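Local coordinates for protein GH86A beta-porphyranase (Bacteroides plebeius, PDB 4AW7) that cleaves the sulfated red-algal polysaccharide porphyran at its beta-1,4 linkages, releasing mostly a sulfated disaccharide, and tolerates methylated galactose, at residues 102-107 with 140-145; 136-141 with 186-191. All coordinates share one frame; numbering follows the deposited sequence.

Contact 1: residues 102-107 with 140-145; sequences RYIATE and FFEPLN. With K (potassium ion), chain G; GAL (beta-D-galactopyranose), chain D; GLA (alpha-D-galactopyranose), chain B.
The carbonyl oxygen of Ala105 takes a hydrogen bond from Glu142 N at 2.8 Å, the donor coming in nearly along the C=O axis, with Phe141 CA and the edge of the Phe141 ring, through CD1, also against it. It is one rung of a parallel ladder in which Phe140 N gives to Tyr103 O and Ala105 N to Phe140 O. Beyond Ala105 the side chain of Thr106 supplies the next bond: OG1, anti to its own backbone N (chi1 -166°), donates a hydrogen bond to Glu142 O at 2.8 Å, in the carbonyl plane. Glu107 O, in the next residue, accepts from Asn145 N at 2.8 Å.

Ile104 and Phe140 share a face of the sheet, where Ile104 CG1 lies 3.8 Å from Phe140 CB. At the ring edge, near its plane, Arg102 NH1 stands 3.7 Å from Phe140 CE2, with the guanidinium turned 74° to the ring; the same NH1 is salt-bridged to Glu139. Ile104 CG2 packs beside the Glu142 carboxylate, whose oxygens are held by Arg69, Ser227 and Ser271. Asn145 ND2 donates to O2 of the galactose at 2.8 Å, in either anomer. Arg69, salt-bridged to Glu142, also holds Asn145 OD1, which fixes the amide's orientation and probably leaves ND2 set for the sugar at the carboxyl end of these strands.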
# COMPACT_ATOMS: atom_id res chain seq x y z
N ARG A 102 -1.56 13.06 -12.93
CA ARG A 102 -1.51 12.10 -11.85
C ARG A 102 -0.41 11.09 -12.09
O ARG A 102 -0.52 10.19 -12.90
CB ARG A 102 -2.84 11.40 -11.67
CG ARG A 102 -2.81 10.38 -10.53
CD ARG A 102 -4.22 9.90 -10.18
NE ARG A 102 -4.26 8.91 -9.14
CZ ARG A 102 -4.37 9.17 -7.86
NH1 ARG A 102 -4.31 10.40 -7.39
NH2 ARG A 102 -4.47 8.16 -7.02
N TYR A 103 0.69 11.25 -11.34
CA TYR A 103 1.79 10.29 -11.23
C TYR A 103 2.67 10.77 -10.08
O TYR A 103 2.49 11.89 -9.57
CB TYR A 103 2.60 10.16 -12.53
CG TYR A 103 3.51 11.31 -12.90
CD1 TYR A 103 3.01 12.46 -13.49
CD2 TYR A 103 4.88 11.25 -12.66
CE1 TYR A 103 3.86 13.49 -13.86
CE2 TYR A 103 5.72 12.26 -13.01
CZ TYR A 103 5.22 13.39 -13.61
OH TYR A 103 6.04 14.44 -13.95
N ILE A 104 3.62 9.93 -9.70
CA ILE A 104 4.62 10.25 -8.71
C ILE A 104 5.96 10.49 -9.39
O ILE A 104 6.49 9.61 -10.06
CB ILE A 104 4.82 9.10 -7.70
CG1 ILE A 104 3.51 8.69 -7.02
CG2 ILE A 104 5.91 9.44 -6.70
CD1 ILE A 104 3.60 7.36 -6.25
N ALA A 105 6.51 11.70 -9.22
CA ALA A 105 7.88 11.98 -9.63
C ALA A 105 8.79 11.64 -8.45
O ALA A 105 8.52 12.08 -7.33
CB ALA A 105 8.02 13.47 -10.01
N THR A 106 9.85 10.90 -8.71
CA THR A 106 10.87 10.58 -7.73
C THR A 106 12.24 10.74 -8.35
O THR A 106 12.36 10.87 -9.57
CB THR A 106 10.62 9.19 -7.11
OG1 THR A 106 11.43 9.04 -5.92
CG2 THR A 106 10.90 8.07 -8.07
N GLU A 107 13.28 10.78 -7.51
CA GLU A 107 14.64 10.89 -7.98
C GLU A 107 15.49 9.78 -7.39
O GLU A 107 15.34 9.41 -6.22
CB GLU A 107 15.25 12.22 -7.57
CG GLU A 107 14.56 13.42 -8.18
CD GLU A 107 15.07 13.84 -9.55
OE1 GLU A 107 15.54 12.98 -10.33
OE2 GLU A 107 14.99 15.06 -9.83
N PHE A 140 2.14 14.10 -7.32
CA PHE A 140 2.96 13.71 -6.16
C PHE A 140 4.42 13.87 -6.49
O PHE A 140 4.89 13.45 -7.53
CB PHE A 140 2.71 12.24 -5.77
CG PHE A 140 1.26 11.92 -5.54
CD1 PHE A 140 0.68 12.24 -4.34
CD2 PHE A 140 0.46 11.37 -6.53
CE1 PHE A 140 -0.65 12.04 -4.12
CE2 PHE A 140 -0.87 11.13 -6.32
CZ PHE A 140 -1.43 11.50 -5.13
N PHE A 141 5.15 14.46 -5.54
CA PHE A 141 6.62 14.51 -5.62
C PHE A 141 7.16 13.79 -4.39
O PHE A 141 6.77 14.10 -3.27
CB PHE A 141 7.11 15.96 -5.68
CG PHE A 141 8.61 16.10 -5.84
CD1 PHE A 141 9.35 15.24 -6.63
CD2 PHE A 141 9.28 17.14 -5.23
CE1 PHE A 141 10.71 15.38 -6.78
CE2 PHE A 141 10.66 17.31 -5.43
CZ PHE A 141 11.36 16.44 -6.19
N GLU A 142 8.06 12.85 -4.64
CA GLU A 142 8.64 11.94 -3.65
C GLU A 142 10.16 12.11 -3.80
O GLU A 142 10.80 11.38 -4.55
CB GLU A 142 8.16 10.53 -3.94
CG GLU A 142 8.52 9.48 -2.92
CD GLU A 142 8.02 8.08 -3.32
OE1 GLU A 142 8.09 7.74 -4.51
OE2 GLU A 142 7.59 7.36 -2.38
N PRO A 143 10.73 13.16 -3.15
CA PRO A 143 12.06 13.64 -3.51
C PRO A 143 13.20 12.66 -3.76
O PRO A 143 13.97 12.87 -4.67
CB PRO A 143 12.35 14.57 -2.34
CG PRO A 143 11.05 15.24 -2.07
CD PRO A 143 10.01 14.19 -2.38
N LEU A 144 13.38 11.65 -2.90
CA LEU A 144 14.45 10.67 -3.07
C LEU A 144 13.95 9.26 -2.86
O LEU A 144 13.39 8.96 -1.81
CB LEU A 144 15.59 10.95 -2.09
CG LEU A 144 16.28 12.31 -2.13
CD1 LEU A 144 17.21 12.46 -0.92
CD2 LEU A 144 17.11 12.43 -3.45
N ASN A 145 14.17 8.41 -3.83
CA ASN A 145 13.78 7.02 -3.73
C ASN A 145 14.75 6.25 -2.84
O ASN A 145 15.97 6.39 -2.98
CB ASN A 145 13.81 6.40 -5.11
CG ASN A 145 13.34 4.96 -5.10
OD1 ASN A 145 12.23 4.67 -4.60
ND2 ASN A 145 14.15 4.05 -5.63
K K G . 4.81 16.62 -15.45
C1 GAL D . 13.05 -0.83 -4.82
C2 GAL D . 13.58 0.05 -5.96
C3 GAL D . 13.21 -0.53 -7.32
C4 GAL D . 13.48 -2.01 -7.39
C5 GAL D . 12.77 -2.72 -6.22
C6 GAL D . 12.78 -4.27 -6.45
O1 GAL D . 13.49 -0.21 -3.54
O2 GAL D . 13.09 1.42 -5.80
O3 GAL D . 13.99 0.02 -8.35
O4 GAL D . 14.89 -2.26 -7.34
O5 GAL D . 13.42 -2.18 -4.98
O6 GAL D . 11.53 -4.64 -7.19
C1 GLA B . 13.05 -0.83 -4.82
C2 GLA B . 13.58 0.05 -5.96
C3 GLA B . 13.21 -0.53 -7.32
C4 GLA B . 13.48 -2.01 -7.39
C5 GLA B . 12.77 -2.72 -6.22
C6 GLA B . 12.78 -4.27 -6.45
O1 GLA B . 11.72 -0.70 -4.51
O2 GLA B . 13.09 1.42 -5.80
O3 GLA B . 13.99 0.02 -8.35
O4 GLA B . 14.89 -2.26 -7.34
O5 GLA B . 13.42 -2.18 -4.98
O6 GLA B . 11.53 -4.64 -7.19

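Contact 2: residues 136-141 with 186-191; sequences LVPEFF and GKMKVI. With K (potassium ion), chain G.
Met188 fills the hollow beneath the corner that the chain turns at Glu139. Its side chain bends at the last torsion (chi3 57°), which brings CE round to 3.9 Å from Phe141 CB and 4.1 Å from Pro138 CG. Further back, CG nestles 3.7 Å from Val137 CG2, the two side chains crossing at about a right angle, and SD lies over Val137 CB. One thioether therefore meets three bumps: Val137, Pro138 and the CB of Phe141.

On the face bearing Phe140, Lys189 CB presses 3.8 Å from the ring's CD1, and Ile191 CD1 comes to 4.2 Å from Phe140 CB. Glu139 CG lies over a face of that same ring. Parallel backbone bonds hold the two edges in step: Lys189 N to Glu139 O at 2.8 Å, Phe141 N to Lys189 O at 2.9 Å, and Ile191 N to Phe141 O.

Tyr131 of helix 120-132 covers Val137, Pro138 and Met188, and its ring meets that of Phe141 edge to face. Helix 160-179 closes over Phe141 and Val190 with Ile178, while Phe312 meets the Phe140 ring from strand 311-316.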
# COMPACT_ATOMS: atom_id res chain seq x y z
N LEU A 136 2.83 21.85 -16.48
CA LEU A 136 2.28 20.57 -16.05
C LEU A 136 3.20 20.06 -14.94
O LEU A 136 4.44 19.98 -15.16
CB LEU A 136 2.29 19.58 -17.23
CG LEU A 136 1.52 18.26 -17.02
CD1 LEU A 136 0.02 18.46 -16.81
CD2 LEU A 136 1.84 17.34 -18.16
N VAL A 137 2.61 19.70 -13.81
CA VAL A 137 3.35 19.17 -12.68
C VAL A 137 2.80 17.82 -12.26
O VAL A 137 1.63 17.53 -12.46
CB VAL A 137 3.30 20.15 -11.49
CG1 VAL A 137 3.93 21.51 -11.90
CG2 VAL A 137 1.91 20.33 -10.93
N PRO A 138 3.62 16.96 -11.62
CA PRO A 138 3.06 15.73 -11.04
C PRO A 138 2.19 16.00 -9.86
O PRO A 138 2.43 16.92 -9.07
CB PRO A 138 4.31 14.97 -10.59
CG PRO A 138 5.31 16.07 -10.28
CD PRO A 138 5.05 17.12 -11.36
N GLU A 139 1.17 15.17 -9.68
CA GLU A 139 0.37 15.28 -8.49
C GLU A 139 1.17 15.01 -7.23
O GLU A 139 0.84 15.56 -6.17
CB GLU A 139 -0.86 14.35 -8.57
CG GLU A 139 -1.82 14.48 -7.40
CD GLU A 139 -3.09 13.66 -7.53
OE1 GLU A 139 -3.25 12.91 -8.52
OE2 GLU A 139 -3.92 13.77 -6.61
N PHE A 140 2.14 14.10 -7.32
CA PHE A 140 2.96 13.71 -6.16
C PHE A 140 4.42 13.87 -6.49
O PHE A 140 4.89 13.45 -7.53
CB PHE A 140 2.71 12.24 -5.77
CG PHE A 140 1.26 11.92 -5.54
CD1 PHE A 140 0.68 12.24 -4.34
CD2 PHE A 140 0.46 11.37 -6.53
CE1 PHE A 140 -0.65 12.04 -4.12
CE2 PHE A 140 -0.87 11.13 -6.32
CZ PHE A 140 -1.43 11.50 -5.13
N PHE A 141 5.15 14.46 -5.54
CA PHE A 141 6.62 14.51 -5.62
C PHE A 141 7.16 13.79 -4.39
O PHE A 141 6.77 14.10 -3.27
CB PHE A 141 7.11 15.96 -5.68
CG PHE A 141 8.61 16.10 -5.84
CD1 PHE A 141 9.35 15.24 -6.63
CD2 PHE A 141 9.28 17.14 -5.23
CE1 PHE A 141 10.71 15.38 -6.78
CE2 PHE A 141 10.66 17.31 -5.43
CZ PHE A 141 11.36 16.44 -6.19
N GLY A 186 -1.57 23.01 -2.58
CA GLY A 186 -2.87 22.42 -2.88
C GLY A 186 -2.92 21.59 -4.15
O GLY A 186 -3.85 20.78 -4.30
N LYS A 187 -2.00 21.82 -5.09
CA LYS A 187 -1.91 21.10 -6.36
C LYS A 187 -0.95 19.93 -6.34
O LYS A 187 -1.25 18.85 -6.84
CB LYS A 187 -1.50 22.03 -7.51
CG LYS A 187 -2.62 22.86 -7.96
CD LYS A 187 -2.31 23.61 -9.18
CE LYS A 187 -3.59 24.30 -9.61
NZ LYS A 187 -3.32 25.10 -10.75
N MET A 188 0.21 20.14 -5.74
CA MET A 188 1.22 19.08 -5.60
C MET A 188 1.26 18.61 -4.19
O MET A 188 1.27 19.41 -3.27
CB MET A 188 2.61 19.62 -5.91
CG MET A 188 2.75 20.06 -7.32
SD MET A 188 4.44 20.49 -7.74
CE MET A 188 5.24 18.94 -7.33
N LYS A 189 1.33 17.32 -4.01
CA LYS A 189 1.48 16.70 -2.70
C LYS A 189 2.88 16.15 -2.58
O LYS A 189 3.37 15.49 -3.48
CB LYS A 189 0.49 15.58 -2.52
CG LYS A 189 -0.95 15.96 -2.64
CD LYS A 189 -1.45 16.91 -1.64
CE LYS A 189 -2.76 17.58 -2.14
NZ LYS A 189 -3.69 16.59 -2.72
N VAL A 190 3.53 16.44 -1.45
CA VAL A 190 4.88 15.98 -1.19
C VAL A 190 4.83 14.80 -0.23
O VAL A 190 4.18 14.87 0.79
CB VAL A 190 5.78 17.13 -0.67
CG1 VAL A 190 7.19 16.62 -0.51
CG2 VAL A 190 5.74 18.33 -1.61
N ILE A 191 5.46 13.69 -0.62
CA ILE A 191 5.42 12.45 0.13
C ILE A 191 6.83 11.95 0.38
O ILE A 191 7.73 12.21 -0.44
CB ILE A 191 4.53 11.40 -0.57
CG1 ILE A 191 5.02 11.13 -1.99
CG2 ILE A 191 3.07 11.84 -0.56
CD1 ILE A 191 4.39 9.91 -2.69
K K G . 4.81 16.62 -15.45

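Contacts 1 and 2 lie on opposite edges of strand 136-142, their centres about 8 Å apart, and share Phe140 and Phe141. Strands 104-106, 136-142 and 189-195 follow one another in chain order and in the parallel sheet, the first two joined through helix 120-132 and the next pair through helix 160-179: successive beta-alpha-beta units, consistent with the catalytic TIM barrel of a glycoside hydrolase. A salt bridge from Arg102 NH1 to Glu139 OE1 (3.0 Å) ties the contacts together, and Tyr103 OH binds the potassium ion, with Leu136 O a longer, weaker partner. Contact 1 reaches the substrate through Asn145, next to Glu146, the inferred proton donor; contact 2 lies farther from the sugars, toward the start of the strands.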